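PDB 5E7P: cell division control protein Cdc48 from Mycobacterium smegmatis, which probably binds and hydrolyses ATP as a member of the AAA ATPase family and has two nucleotide sites, both occupied by ADP. Local coordinates for residues V105-A110 against T188-P193; V113-S118 against V197-G202; T612-I617 against P642-R647; A673-L678 against V714-V719; D683-Y688 against K721-V726. All blocks are in the same frame, centred on the assembly; numbering follows the deposited sequence.

Interaction 1: residues V105-A110 against T188-P193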
# COMPACT_ATOMS: atom_id res chain seq x y z
N VAL A 105 2.06 3.52 17.24
CA VAL A 105 3.08 4.45 16.80
C VAL A 105 2.86 4.81 15.34
O VAL A 105 2.45 3.98 14.53
CB VAL A 105 4.51 3.88 17.00
CG1 VAL A 105 4.73 2.65 16.13
CG2 VAL A 105 5.57 4.94 16.72
N THR A 106 3.08 6.08 15.00
CA THR A 106 3.02 6.51 13.61
C THR A 106 4.30 6.07 12.91
O THR A 106 5.41 6.38 13.35
CB THR A 106 2.86 8.03 13.49
OG1 THR A 106 1.68 8.45 14.18
CG2 THR A 106 2.76 8.44 12.03
N VAL A 107 4.14 5.33 11.81
CA VAL A 107 5.28 4.84 11.05
C VAL A 107 5.23 5.37 9.62
O VAL A 107 4.42 4.93 8.82
CB VAL A 107 5.33 3.31 11.01
CG1 VAL A 107 6.61 2.83 10.35
CG2 VAL A 107 5.22 2.74 12.41
N TYR A 108 6.10 6.32 9.31
CA TYR A 108 6.18 6.86 7.96
C TYR A 108 7.05 5.99 7.08
O TYR A 108 7.89 5.23 7.57
CB TYR A 108 6.74 8.29 7.99
CG TYR A 108 5.83 9.30 8.64
CD1 TYR A 108 4.80 9.90 7.93
CD2 TYR A 108 6.01 9.67 9.97
CE1 TYR A 108 3.96 10.82 8.53
CE2 TYR A 108 5.18 10.60 10.57
CZ TYR A 108 4.16 11.17 9.84
OH TYR A 108 3.32 12.09 10.43
N GLY A 109 6.84 6.08 5.77
CA GLY A 109 7.75 5.46 4.83
C GLY A 109 9.10 6.14 4.91
O GLY A 109 9.18 7.37 4.83
N ALA A 110 10.15 5.36 5.08
CA ALA A 110 11.50 5.89 5.20
C ALA A 110 11.97 6.54 3.91
O ALA A 110 11.83 5.96 2.83
CB ALA A 110 12.47 4.80 5.61
N THR A 188 10.16 6.62 13.87
CA THR A 188 10.02 5.23 13.44
C THR A 188 9.56 5.16 11.98
O THR A 188 8.57 5.78 11.59
CB THR A 188 9.03 4.45 14.32
OG1 THR A 188 9.56 4.37 15.65
CG2 THR A 188 8.83 3.05 13.79
N VAL A 189 10.30 4.40 11.18
CA VAL A 189 10.04 4.32 9.75
C VAL A 189 9.96 2.88 9.26
O VAL A 189 10.46 1.96 9.91
CB VAL A 189 11.14 5.04 8.95
CG1 VAL A 189 11.19 6.52 9.30
CG2 VAL A 189 12.48 4.39 9.19
N SER A 190 9.34 2.69 8.11
CA SER A 190 9.26 1.38 7.48
C SER A 190 9.99 1.40 6.15
O SER A 190 9.93 2.40 5.42
CB SER A 190 7.80 0.98 7.28
OG SER A 190 7.14 1.92 6.45
N VAL A 191 10.66 0.31 5.81
CA VAL A 191 11.38 0.23 4.55
C VAL A 191 10.43 -0.00 3.38
O VAL A 191 9.74 -1.02 3.31
CB VAL A 191 12.46 -0.88 4.57
CG1 VAL A 191 13.20 -0.91 3.25
CG2 VAL A 191 13.42 -0.67 5.73
N GLN A 192 10.39 0.96 2.47
CA GLN A 192 9.51 0.91 1.32
C GLN A 192 10.35 0.78 0.04
O GLN A 192 11.56 0.98 0.07
CB GLN A 192 8.65 2.18 1.28
CG GLN A 192 7.76 2.35 2.49
CD GLN A 192 6.75 1.23 2.62
OE1 GLN A 192 6.17 0.78 1.63
NE2 GLN A 192 6.52 0.76 3.85
N PRO A 193 9.71 0.42 -1.09
CA PRO A 193 10.45 0.36 -2.35
C PRO A 193 11.08 1.70 -2.75
O PRO A 193 12.12 1.71 -3.40
CB PRO A 193 9.38 -0.03 -3.36
CG PRO A 193 8.39 -0.80 -2.56
CD PRO A 193 8.35 -0.14 -1.22
O HOH W 1 7.52 8.32 14.21
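Backbone hydrogen bonds form the frame of this contact: Tyr108 pairs with Val189 and Gly109 with Ser190 in a short parallel register, giving the edge of a small three-stranded sheet completed by strand 138-140. Ser190 N donates to Tyr108 O at 3.0 Å, and Ala110 N donates to Ser190 O at 3.0 Å with an almost straight N-H...O angle of 172°. A weaker bond runs from Tyr108 N to Thr188 O. At the end before the bridged pairs, a water spans the gap, donating a hydrogen bond to Thr106 O and accepting one from Thr188 N.

Apolar contacts lie on both faces. Val107 holds its CG1 anti to the backbone N (chi1 -173°), which lays that methyl against the backbone, 3.5 Å from Ser190 N, while Val107 CG2 meets Thr188 CG2 at 3.9 Å. On the face of Val189, Ala110 CB touches Val189 CB at 3.6 Å.

Polar side chains gather at the far end. Gln192 folds back at chi2 (-63°) and its NE2 donates to Ser190 OG at 2.9 Å, with OG close to the amide plane; NE2 also bonds Ser472 OG. The CG of Gln192 packs on Gly109 CA at 3.9 Å. Pro193, next in the chain, touches the bound ADP.

Three backbone bonds, one of them weak, and a bridging water thus set the register, with Val107, Val189 and Ala110 packing beside them. The hydroxyls of Ser190 and Ser472 restrain the Gln192 amide, one residue before the proline that meets the nucleotide.

Interaction 2: residues V113-S118 against V197-G202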
# COMPACT_ATOMS: atom_id res chain seq x y z
N VAL A 113 17.35 4.85 5.42
CA VAL A 113 17.71 4.19 6.66
C VAL A 113 19.19 3.82 6.58
O VAL A 113 19.60 3.08 5.69
CB VAL A 113 16.92 2.89 6.89
CG1 VAL A 113 17.46 2.14 8.10
CG2 VAL A 113 15.43 3.18 7.06
N THR A 114 19.99 4.35 7.50
CA THR A 114 21.41 4.03 7.51
C THR A 114 21.71 2.94 8.54
O THR A 114 21.34 3.06 9.70
CB THR A 114 22.27 5.27 7.80
OG1 THR A 114 21.98 6.29 6.84
CG2 THR A 114 23.75 4.92 7.73
N VAL A 115 22.37 1.88 8.09
CA VAL A 115 22.70 0.76 8.96
C VAL A 115 24.20 0.59 9.07
O VAL A 115 24.96 1.05 8.21
CB VAL A 115 22.07 -0.55 8.46
CG1 VAL A 115 20.55 -0.45 8.45
CG2 VAL A 115 22.60 -0.89 7.07
N SER A 116 24.64 -0.08 10.13
CA SER A 116 26.06 -0.35 10.33
C SER A 116 26.30 -1.84 10.47
O SER A 116 25.48 -2.57 11.01
CB SER A 116 26.58 0.38 11.57
OG SER A 116 27.97 0.16 11.74
N GLY A 117 27.44 -2.30 9.96
CA GLY A 117 27.80 -3.70 10.04
C GLY A 117 29.29 -3.90 9.88
O GLY A 117 30.07 -2.95 9.98
N SER A 118 29.69 -5.15 9.64
CA SER A 118 31.10 -5.48 9.43
C SER A 118 31.59 -4.93 8.10
O SER A 118 30.80 -4.58 7.23
CB SER A 118 31.31 -6.99 9.50
OG SER A 118 30.39 -7.67 8.65
N VAL A 197 18.34 2.18 1.51
CA VAL A 197 18.99 1.61 2.68
C VAL A 197 20.48 1.46 2.42
O VAL A 197 20.90 0.58 1.66
CB VAL A 197 18.39 0.24 3.05
CG1 VAL A 197 19.02 -0.28 4.33
CG2 VAL A 197 16.89 0.34 3.19
N SER A 198 21.28 2.32 3.05
CA SER A 198 22.71 2.38 2.76
C SER A 198 23.57 2.18 4.00
O SER A 198 23.11 2.36 5.13
CB SER A 198 23.06 3.71 2.09
OG SER A 198 22.56 4.80 2.85
N TRP A 199 24.83 1.82 3.78
CA TRP A 199 25.76 1.54 4.87
C TRP A 199 26.22 2.81 5.57
O TRP A 199 26.13 3.90 5.01
CB TRP A 199 26.97 0.75 4.37
CG TRP A 199 26.64 -0.65 3.97
CD1 TRP A 199 26.59 -1.15 2.70
CD2 TRP A 199 26.31 -1.73 4.84
NE1 TRP A 199 26.25 -2.48 2.73
CE2 TRP A 199 26.07 -2.86 4.04
CE3 TRP A 199 26.19 -1.85 6.23
CZ2 TRP A 199 25.72 -4.10 4.57
CZ3 TRP A 199 25.84 -3.08 6.76
CH2 TRP A 199 25.61 -4.19 5.93
N GLY A 200 26.70 2.65 6.80
CA GLY A 200 27.21 3.77 7.58
C GLY A 200 28.51 4.28 7.01
O GLY A 200 29.51 3.56 6.97
N THR A 201 28.50 5.53 6.56
CA THR A 201 29.68 6.15 5.97
C THR A 201 30.21 7.27 6.86
O THR A 201 29.74 8.41 6.77
CB THR A 201 29.37 6.74 4.58
OG1 THR A 201 28.70 8.00 4.73
CG2 THR A 201 28.49 5.80 3.78
N GLY A 202 31.18 6.96 7.72
CA GLY A 202 31.73 5.62 7.81
C GLY A 202 32.93 5.57 8.73
O GLY A 202 33.62 6.57 8.92
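Val113, Thr114 and Val115 bridge Val197, Ser198 and Trp199 as parallel strands whose axes come within 4.9 Å at an angle of 36°. They are neighbours in a four-stranded mixed sheet, where 196-199 is an outer strand, consistent with the second half of a Cdc48-type N-terminal domain. Val113 O accepts from Ser198 N, Ser198 O in turn accepts from Val115 N at 3.1 Å, and Gly200 N gives a weak bond to Val115 O.

On one face stand Val113, Val115, Val197 and Trp199. Val115 CG1 and Val197 CG1 are 4.4 Å apart, and both residues also lean on Leu130 of helix 127-133. The other face carries Thr114 and Ser198. Here a chi1 of -56° sets Thr114 OG1 beside the backbone N and leaves CG2 opposite that N, where the methyl touches Gly200 CA at 3.6 Å.

Trp199 adds its indole to the valine face. The ring slants across Val115, with Val115 CG2 3.8 Å from Trp199 CE3, and the backbone carbon of Ser116 lies at the ring edge, in its plane. The indole nitrogen NE1 bonds Ile125 O, which restrains the ring's rotation, while Trp199 CZ3 rests 3.7 Å from Gly117 N.

Interaction 3: residues T612-I617 against P642-R647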
# COMPACT_ATOMS: atom_id res chain seq x y z
N THR A 612 -16.80 16.93 -18.37
CA THR A 612 -16.26 16.46 -19.65
C THR A 612 -15.69 15.05 -19.52
O THR A 612 -15.95 14.19 -20.36
CB THR A 612 -15.15 17.40 -20.17
OG1 THR A 612 -15.68 18.73 -20.32
CG2 THR A 612 -14.63 16.92 -21.52
N GLU A 613 -14.92 14.82 -18.46
CA GLU A 613 -14.32 13.52 -18.22
C GLU A 613 -15.37 12.46 -17.90
O GLU A 613 -15.28 11.32 -18.35
CB GLU A 613 -13.27 13.59 -17.11
CG GLU A 613 -12.08 14.47 -17.44
CD GLU A 613 -11.38 14.05 -18.72
OE1 GLU A 613 -11.45 14.80 -19.72
OE2 GLU A 613 -10.76 12.96 -18.72
N LEU A 614 -16.37 12.84 -17.11
CA LEU A 614 -17.45 11.92 -16.76
C LEU A 614 -18.22 11.48 -18.00
O LEU A 614 -18.68 10.34 -18.08
CB LEU A 614 -18.41 12.56 -15.75
CG LEU A 614 -17.88 12.76 -14.33
CD1 LEU A 614 -18.90 13.47 -13.48
CD2 LEU A 614 -17.51 11.42 -13.71
N ASP A 615 -18.35 12.38 -18.97
CA ASP A 615 -19.07 12.08 -20.19
C ASP A 615 -18.27 11.18 -21.13
O ASP A 615 -18.83 10.48 -21.96
CB ASP A 615 -19.50 13.37 -20.91
CG ASP A 615 -20.56 14.14 -20.14
OD1 ASP A 615 -21.12 13.58 -19.17
OD2 ASP A 615 -20.84 15.30 -20.50
N GLY A 616 -16.95 11.21 -20.98
CA GLY A 616 -16.09 10.34 -21.76
C GLY A 616 -16.02 8.94 -21.19
O GLY A 616 -15.67 7.99 -21.88
N ILE A 617 -16.37 8.82 -19.91
CA ILE A 617 -16.34 7.54 -19.21
C ILE A 617 -17.66 6.78 -19.40
O ILE A 617 -17.68 5.54 -19.41
CB ILE A 617 -16.04 7.74 -17.71
CG1 ILE A 617 -14.62 8.28 -17.53
CG2 ILE A 617 -16.19 6.44 -16.92
CD1 ILE A 617 -13.55 7.40 -18.14
N PRO A 642 -28.22 12.01 -15.78
CA PRO A 642 -28.00 10.74 -16.48
C PRO A 642 -26.74 10.76 -17.35
O PRO A 642 -26.40 11.80 -17.92
CB PRO A 642 -29.25 10.62 -17.36
CG PRO A 642 -30.30 11.32 -16.58
CD PRO A 642 -29.61 12.47 -15.89
N GLY A 643 -26.06 9.63 -17.44
CA GLY A 643 -24.79 9.54 -18.13
C GLY A 643 -23.63 9.83 -17.20
O GLY A 643 -22.49 9.47 -17.48
N ARG A 644 -23.94 10.48 -16.08
CA ARG A 644 -22.92 10.82 -15.09
C ARG A 644 -23.14 10.03 -13.80
O ARG A 644 -23.37 8.82 -13.85
CB ARG A 644 -22.92 12.32 -14.83
CG ARG A 644 -22.88 13.15 -16.11
CD ARG A 644 -22.51 14.60 -15.85
NE ARG A 644 -22.28 15.34 -17.09
CZ ARG A 644 -23.07 16.31 -17.54
NH1 ARG A 644 -24.14 16.68 -16.85
NH2 ARG A 644 -22.77 16.92 -18.68
N LEU A 645 -23.07 10.71 -12.66
CA LEU A 645 -23.29 10.05 -11.37
C LEU A 645 -24.78 9.91 -11.09
O LEU A 645 -25.35 10.71 -10.35
CB LEU A 645 -22.61 10.84 -10.25
CG LEU A 645 -21.17 10.48 -9.87
CD1 LEU A 645 -20.28 10.29 -11.09
CD2 LEU A 645 -20.59 11.54 -8.94
N GLU A 646 -25.41 8.90 -11.68
CA GLU A 646 -26.87 8.78 -11.64
C GLU A 646 -27.40 7.67 -10.73
O GLU A 646 -28.57 7.67 -10.36
CB GLU A 646 -27.43 8.61 -13.06
CG GLU A 646 -26.96 7.35 -13.76
CD GLU A 646 -27.68 7.13 -15.09
OE1 GLU A 646 -27.11 7.49 -16.14
OE2 GLU A 646 -28.82 6.61 -15.06
N ARG A 647 -26.54 6.72 -10.38
CA ARG A 647 -26.93 5.66 -9.47
C ARG A 647 -26.68 6.09 -8.02
O ARG A 647 -25.56 6.01 -7.52
CB ARG A 647 -26.19 4.36 -9.78
CG ARG A 647 -26.53 3.21 -8.85
CD ARG A 647 -26.25 1.88 -9.51
NE ARG A 647 -27.16 1.64 -10.63
CZ ARG A 647 -27.03 0.64 -11.49
NH1 ARG A 647 -26.04 -0.23 -11.38
NH2 ARG A 647 -27.91 0.51 -12.48
O HOH W 2 -20.19 8.77 -16.38
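Leu614 and Asp615, in the last turn of helix 602-617, face the loop and strand start formed by Gly643, Arg644 and Leu645. Leu614 comes first, pointing at the other segment: its CD2 meets Leu645 CD1 at 4.0 Å, the two side chains crossing at about a right angle, and its CD1 lies 4.4 Å from Arg644 CB. The same residue's carbonyl takes part through a water, which donates to Leu614 O at 2.8 Å and to Gly643 O at 2.6 Å, joining two acceptors that could not bond each other.

Asp615 follows. With CG anti to the carbonyl carbon, its carboxylate swings toward Arg644, whose chain runs extended from CG to NE. The guanidinium grips it side-on, on the syn side of both oxygens. Arg644 NE reaches Asp615 OD1 at 3.0 Å by a bent bond (133°) tilted from the guanidinium plane; Arg644 NH2 reaches Asp615 OD2 at 3.1 Å, straighter at 153°. The two planes are 21° apart. The remaining nitrogen, NH1, bonds Ala638 O.

Three nitrogens held by three oxygens leave the guanidinium little freedom to rotate. The salt bridge and the Leu614-Leu645 contact tie the helix end to the Pro642-Gly643-Arg644 loop of the AAA module and to its edge strand 645-650.

Interaction 4: residues A673-L678 against V714-V719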
# COMPACT_ATOMS: atom_id res chain seq x y z
N ALA A 673 -17.46 -11.20 29.56
CA ALA A 673 -18.05 -11.79 30.75
C ALA A 673 -19.46 -12.24 30.41
O ALA A 673 -20.06 -11.73 29.46
CB ALA A 673 -18.06 -10.79 31.89
N ASP A 674 -19.99 -13.18 31.17
CA ASP A 674 -21.29 -13.78 30.88
C ASP A 674 -22.44 -12.77 30.90
O ASP A 674 -23.43 -12.94 30.19
CB ASP A 674 -21.59 -14.93 31.84
CG ASP A 674 -20.68 -16.13 31.61
OD1 ASP A 674 -20.30 -16.36 30.44
OD2 ASP A 674 -20.36 -16.83 32.59
N ASP A 675 -22.31 -11.73 31.72
CA ASP A 675 -23.35 -10.71 31.83
C ASP A 675 -23.29 -9.69 30.69
O ASP A 675 -23.92 -8.63 30.76
CB ASP A 675 -23.28 -10.01 33.19
CG ASP A 675 -21.94 -9.34 33.44
OD1 ASP A 675 -20.97 -9.69 32.75
OD2 ASP A 675 -21.87 -8.47 34.33
N VAL A 676 -22.53 -10.01 29.65
CA VAL A 676 -22.44 -9.16 28.47
C VAL A 676 -23.13 -9.80 27.28
O VAL A 676 -22.76 -10.89 26.84
CB VAL A 676 -20.97 -8.85 28.10
CG1 VAL A 676 -20.91 -7.96 26.87
CG2 VAL A 676 -20.26 -8.18 29.27
N ASP A 677 -24.15 -9.13 26.76
CA ASP A 677 -24.91 -9.63 25.62
C ASP A 677 -24.86 -8.62 24.48
O ASP A 677 -25.54 -7.59 24.51
CB ASP A 677 -26.36 -9.90 26.04
CG ASP A 677 -27.21 -10.39 24.89
OD1 ASP A 677 -26.65 -10.92 23.90
OD2 ASP A 677 -28.46 -10.25 24.97
N LEU A 678 -24.05 -8.92 23.47
CA LEU A 678 -23.85 -8.01 22.35
C LEU A 678 -25.13 -7.71 21.58
O LEU A 678 -25.27 -6.65 20.97
CB LEU A 678 -22.78 -8.56 21.39
CG LEU A 678 -21.34 -8.55 21.91
CD1 LEU A 678 -20.37 -8.90 20.78
CD2 LEU A 678 -21.00 -7.20 22.53
N VAL A 714 -14.13 -8.39 29.60
CA VAL A 714 -14.98 -7.20 29.59
C VAL A 714 -16.33 -7.47 30.24
O VAL A 714 -17.07 -8.35 29.82
CB VAL A 714 -15.21 -6.69 28.15
CG1 VAL A 714 -16.23 -5.56 28.15
CG2 VAL A 714 -13.90 -6.25 27.53
N THR A 715 -16.63 -6.71 31.29
CA THR A 715 -17.87 -6.88 32.03
C THR A 715 -18.94 -5.89 31.56
O THR A 715 -18.66 -5.01 30.74
CB THR A 715 -17.65 -6.68 33.54
OG1 THR A 715 -17.36 -5.30 33.81
CG2 THR A 715 -16.49 -7.54 34.03
N ALA A 716 -20.15 -6.05 32.07
CA ALA A 716 -21.25 -5.16 31.73
C ALA A 716 -20.99 -3.75 32.27
O ALA A 716 -21.39 -2.76 31.67
CB ALA A 716 -22.57 -5.70 32.27
N ALA A 717 -20.32 -3.68 33.42
CA ALA A 717 -19.97 -2.40 34.02
C ALA A 717 -18.93 -1.68 33.18
O ALA A 717 -18.95 -0.45 33.07
CB ALA A 717 -19.47 -2.61 35.45
N ASP A 718 -18.01 -2.45 32.60
CA ASP A 718 -16.99 -1.89 31.72
C ASP A 718 -17.64 -1.20 30.52
O ASP A 718 -17.24 -0.11 30.12
CB ASP A 718 -16.04 -2.98 31.23
CG ASP A 718 -15.24 -3.61 32.37
OD1 ASP A 718 -15.02 -2.92 33.39
OD2 ASP A 718 -14.85 -4.78 32.23
N VAL A 719 -18.65 -1.85 29.95
CA VAL A 719 -19.38 -1.30 28.82
C VAL A 719 -20.19 -0.08 29.26
O VAL A 719 -20.23 0.93 28.56
CB VAL A 719 -20.31 -2.35 28.19
CG1 VAL A 719 -21.10 -1.73 27.05
CG2 VAL A 719 -19.50 -3.54 27.70
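Ala673 and Val676 point at the backbone of Val714, Thr715 and Ala716, and Asp675 reaches it with the end of its side chain. Ala673 CB lies 3.9 Å from Thr715 CA, and Ala673 N donates to Val714 O at 2.9 Å (N-H...O 158°). The CG2 of Val676, placed anti to the carbonyl carbon with CG1 anti to the N (chi1 180°), lies over the Thr715-Ala716 peptide, 3.5 Å from both Thr715 C and Ala716 N.

Asp675 comes in from the side, and its end bends nearer: OD2 sits 3.5 Å from Ala716 CB and 3.7 Å from Ala716 N. A carboxylate beside the first turn of helix 716-725 would be expected to interact favourably with the helix dipole. Ala673 to Val676 form a type I beta turn, closed by a bond from Val676 N to Ala673 O.

Across from them, Thr715 N donates to Asp718 OD2 at 2.8 Å and Asp718 N donates to Thr715 OG1 at 3.2 Å, while Asp718 also has a salt bridge to Arg707 of helix 690-707. This reciprocal pair is a capping box, with Thr715 as N-cap, and it starts a helix of the AAA+ lid beside the loop that leads into helix 678-684.

Interaction 5: residues D683-Y688 against K721-V726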
# COMPACT_ATOMS: atom_id res chain seq x y z
N ASP A 683 -29.43 -3.33 20.49
CA ASP A 683 -30.76 -2.72 20.52
C ASP A 683 -30.76 -1.40 21.29
O ASP A 683 -31.58 -0.52 21.02
CB ASP A 683 -31.79 -3.68 21.13
CG ASP A 683 -32.17 -4.81 20.18
OD1 ASP A 683 -32.85 -4.54 19.17
OD2 ASP A 683 -31.80 -5.97 20.47
N ASP A 684 -29.84 -1.26 22.24
CA ASP A 684 -29.77 -0.06 23.07
C ASP A 684 -28.89 1.04 22.46
O ASP A 684 -28.85 2.15 22.98
CB ASP A 684 -29.26 -0.40 24.47
CG ASP A 684 -30.28 -1.17 25.30
OD1 ASP A 684 -31.50 -1.04 25.02
OD2 ASP A 684 -29.87 -1.90 26.22
N LEU A 685 -28.20 0.72 21.36
CA LEU A 685 -27.25 1.66 20.77
C LEU A 685 -27.82 2.47 19.61
O LEU A 685 -27.14 2.69 18.61
CB LEU A 685 -25.98 0.94 20.32
CG LEU A 685 -25.02 0.43 21.39
CD1 LEU A 685 -23.81 -0.21 20.74
CD2 LEU A 685 -24.60 1.56 22.32
N ASP A 686 -29.07 2.91 19.73
CA ASP A 686 -29.65 3.77 18.71
C ASP A 686 -28.94 5.12 18.72
O ASP A 686 -28.71 5.70 19.78
CB ASP A 686 -31.15 3.95 18.95
CG ASP A 686 -31.88 4.49 17.74
OD1 ASP A 686 -32.13 3.71 16.79
OD2 ASP A 686 -32.22 5.70 17.72
N GLY A 687 -28.58 5.61 17.53
CA GLY A 687 -27.87 6.87 17.42
C GLY A 687 -26.37 6.69 17.31
O GLY A 687 -25.64 7.63 17.02
N TYR A 688 -25.91 5.47 17.57
CA TYR A 688 -24.50 5.13 17.41
C TYR A 688 -24.20 4.76 15.96
O TYR A 688 -24.80 3.84 15.41
CB TYR A 688 -24.11 3.98 18.33
CG TYR A 688 -23.89 4.38 19.77
CD1 TYR A 688 -24.94 4.81 20.57
CD2 TYR A 688 -22.62 4.34 20.33
CE1 TYR A 688 -24.74 5.18 21.88
CE2 TYR A 688 -22.40 4.70 21.64
CZ TYR A 688 -23.47 5.12 22.41
OH TYR A 688 -23.26 5.49 23.72
N LYS A 721 -19.54 1.98 31.68
CA LYS A 721 -18.62 3.10 31.87
C LYS A 721 -18.14 3.65 30.53
O LYS A 721 -18.05 4.87 30.35
CB LYS A 721 -17.41 2.67 32.71
CG LYS A 721 -16.42 3.79 32.97
CD LYS A 721 -15.26 3.32 33.83
CE LYS A 721 -14.28 4.45 34.10
NZ LYS A 721 -13.13 4.01 34.94
N ALA A 722 -17.85 2.76 29.59
CA ALA A 722 -17.42 3.15 28.26
C ALA A 722 -18.46 4.03 27.57
O ALA A 722 -18.12 4.98 26.86
CB ALA A 722 -17.12 1.92 27.41
N ARG A 723 -19.73 3.72 27.80
CA ARG A 723 -20.83 4.47 27.21
C ARG A 723 -20.92 5.90 27.73
O ARG A 723 -21.63 6.73 27.16
CB ARG A 723 -22.17 3.76 27.43
CG ARG A 723 -22.30 2.43 26.70
CD ARG A 723 -23.74 1.96 26.69
NE ARG A 723 -24.61 2.94 26.05
CZ ARG A 723 -25.91 2.78 25.88
NH1 ARG A 723 -26.51 1.68 26.30
NH2 ARG A 723 -26.63 3.73 25.29
N GLU A 724 -20.21 6.19 28.82
CA GLU A 724 -20.20 7.53 29.37
C GLU A 724 -19.31 8.45 28.54
O GLU A 724 -19.58 9.64 28.41
CB GLU A 724 -19.73 7.51 30.83
CG GLU A 724 -20.59 6.66 31.75
CD GLU A 724 -20.09 6.64 33.18
OE1 GLU A 724 -19.08 7.32 33.47
OE2 GLU A 724 -20.72 5.95 34.02
N THR A 725 -18.24 7.89 27.98
CA THR A 725 -17.31 8.66 27.16
C THR A 725 -17.62 8.52 25.67
O THR A 725 -17.40 9.45 24.89
CB THR A 725 -15.84 8.27 27.42
OG1 THR A 725 -15.61 6.93 26.97
CG2 THR A 725 -15.52 8.36 28.91
N VAL A 726 -18.12 7.35 25.27
CA VAL A 726 -18.50 7.13 23.87
C VAL A 726 -19.99 7.38 23.67
O VAL A 726 -20.83 6.54 24.00
CB VAL A 726 -18.14 5.71 23.40
CG1 VAL A 726 -18.47 5.55 21.93
CG2 VAL A 726 -16.66 5.43 23.66
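Tyr688 and Val726 make the hydrogen bond of this contact: Tyr688 OH donates to Val726 O at 2.7 Å, lying in the carbonyl plane with a C=O...O angle of 150°. The acceptor sits at the ring edge. The tyrosine CG is anti to its carbonyl carbon, which sends the ring across to the end of helix 716-725. In the same pair Tyr688 CE2 touches Val726 CG1 at 4.0 Å.

Packing round flat groups involves Leu685. Its CD2 methyl stands over the centre of one face of the Tyr688 ring, 3.5 Å above the plane, and likewise over the centre of one face of the Arg723 guanidinium, 3.9 Å above it. These two planes are 83° apart, so one methyl occupies the corner between an aromatic ring and a cationic group.

Polar contacts of Arg723 are looser. Its chain bends at chi3 (58°), carrying the guanidinium over the first segment, where NH2 is 3.6 Å from Asp684 O and NE is 3.7 Å from Tyr688 OH. Asp684 OD2 lies 4.9 Å from Arg723 NH1, so any attraction between them would be long-range.

Within the second segment Ala722 O accepts from Val726 N, Thr725 N and Thr725 OG1 at the helix end. The contact belongs to the AAA+ lid region: it joins the type II turn Leu685-Tyr688, after helix 678-684, to the end of helix 716-725, while Leu696 of helix 690-707 packs on both Leu685 and Arg723.

Overall arrangement
Interactions 1 and 2 form one continuous region: their centres are 17 Å apart, Val189 CG2 meets Val113 CG2 at 3.8 Å, and consecutive strands carry them. Interaction 1 reaches a nucleotide: Pro193 touches it and the side chain of Gln192 is about 8 Å away, whereas the side chain of Val197 in interaction 2 stays about 12 Å away. Interactions 4 and 5 share helix 716-725, with centres 13 Å apart; the side chain of Tyr688 lies about 11 Å from the second site's ADP, the one bound by Lys532. Interaction 3 stands alone in the second AAA module, 41 Å from interaction 5 between centres, though Leu645 is about 11 Å from Lys532, side chain to side chain.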